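Local coordinates for carbohydrate-binding protein (Flavonifractor plautii, PDB 6N1B) that deacetylates N-acetylgalactosamine, probably that of the blood group A antigen, as a step in a gut-bacterial pathway converting A to O type blood, at residues 398-401 against 402-406. Numbering follows the deposited sequence.
Sequences EMMR and VLLDD
The guanidinium of Arg401 has the backbone O of Asp406 on an oblique line to its plane, while its aliphatic chain rests against that oxygen, Arg401 CG lying 3.2 Å from Asp406 O. With CG beside the backbone N (chi1 -70°) and the chain extended from there to NE, the charged end reaches beyond Asp406 O: NE is hydrogen-bonded to the backbone O of Tyr409, and NH1 forms a salt bridge 3.5 Å long with Glu398 OE2, one turn back. A second flat group, the Arg401 peptide, takes Asp406 N on its O at 3.0 Å, in the carbonyl plane and on a lone pair. A second bond, from Asp405 N to Val402 O, and the positive phi of Asp405 make this C-terminal end of helix 396-404 a Schellman motif. The helix follows directly on strand 385-395, which lies between 351-361 and the N-terminal strand 30-31 in one blade of what is evidently a beta-propeller, and its apolar side lies against strand 300-306 of another blade. There Met399 and Leu403 both touch Leu303, and they meet each other at an angle, Met399 CG 4.0 Å from Leu403 CD1. Round the helix, Met400 and Leu404 run side by side in the same direction. Bends at chi2 and chi3 fold the methionine chain back until its CE is 4.1 Å from Leu404 CD1, and both residues also touch Tyr409. In the backbone of the same turn, Leu403 N and Leu404 N donate to Met399 O and Met400 O, each at 2.9 Å, the Leu403 bond being the straighter at 169°.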
# COMPACT_ATOMS: atom_id res chain seq x y z
N GLU A 398 17.10 15.68 5.74
CA GLU A 398 18.04 14.78 6.35
C GLU A 398 18.03 13.39 5.70
O GLU A 398 19.08 12.73 5.54
CB GLU A 398 17.77 14.65 7.90
CG GLU A 398 18.05 15.94 8.62
CD GLU A 398 19.48 16.34 8.70
OE1 GLU A 398 20.41 15.54 8.49
OE2 GLU A 398 19.71 17.55 9.08
N MET A 399 16.85 12.95 5.31
CA MET A 399 16.71 11.70 4.59
C MET A 399 17.56 11.73 3.30
O MET A 399 18.34 10.78 3.01
CB MET A 399 15.29 11.45 4.24
CG MET A 399 15.04 10.19 3.36
SD MET A 399 13.40 10.24 2.56
CE MET A 399 13.64 11.56 1.43
N MET A 400 17.38 12.79 2.51
CA MET A 400 18.14 12.95 1.23
C MET A 400 19.66 12.97 1.49
O MET A 400 20.40 12.35 0.73
CB MET A 400 17.71 14.21 0.55
CG MET A 400 16.27 14.18 0.02
SD MET A 400 15.96 12.98 -1.29
CE MET A 400 16.72 13.83 -2.66
N ARG A 401 20.07 13.59 2.56
CA ARG A 401 21.51 13.68 2.88
C ARG A 401 22.06 12.25 3.09
O ARG A 401 23.18 11.88 2.60
CB ARG A 401 21.79 14.55 4.10
CG ARG A 401 21.53 15.98 3.82
CD ARG A 401 21.70 16.86 5.04
NE ARG A 401 21.57 18.21 4.61
CZ ARG A 401 21.58 19.25 5.39
NH1 ARG A 401 21.75 19.15 6.71
NH2 ARG A 401 21.49 20.42 4.88
N VAL A 402 21.29 11.42 3.79
CA VAL A 402 21.74 10.05 4.01
C VAL A 402 21.71 9.28 2.70
O VAL A 402 22.69 8.57 2.35
CB VAL A 402 20.93 9.32 5.06
CG1 VAL A 402 21.25 7.86 5.18
CG2 VAL A 402 21.08 10.01 6.42
N LEU A 403 20.62 9.34 1.93
CA LEU A 403 20.54 8.60 0.71
C LEU A 403 21.64 8.90 -0.29
O LEU A 403 22.14 8.00 -1.02
CB LEU A 403 19.19 8.81 0.07
CG LEU A 403 17.95 8.31 0.81
CD1 LEU A 403 16.68 8.69 0.05
CD2 LEU A 403 18.02 6.80 1.00
N LEU A 404 21.99 10.20 -0.38
CA LEU A 404 22.93 10.65 -1.35
C LEU A 404 24.35 10.71 -0.79
O LEU A 404 25.30 11.08 -1.53
CB LEU A 404 22.56 12.08 -1.79
CG LEU A 404 21.28 12.19 -2.57
CD1 LEU A 404 20.81 13.62 -2.69
CD2 LEU A 404 21.43 11.53 -3.94
N ASP A 405 24.55 10.37 0.45
CA ASP A 405 25.86 10.55 1.12
C ASP A 405 26.39 11.94 0.92
O ASP A 405 27.56 12.13 0.55
CB ASP A 405 26.91 9.58 0.64
CG ASP A 405 27.52 8.89 1.66
OD1 ASP A 405 28.13 9.56 2.50
OD2 ASP A 405 27.22 7.70 1.66
N ASP A 406 25.53 12.94 1.13
CA ASP A 406 25.88 14.37 0.87
C ASP A 406 25.37 15.14 2.10
O ASP A 406 24.21 15.52 2.19
CB ASP A 406 25.11 14.87 -0.36
CG ASP A 406 25.40 16.30 -0.69
OD1 ASP A 406 26.18 16.94 0.07
OD2 ASP A 406 24.90 16.79 -1.74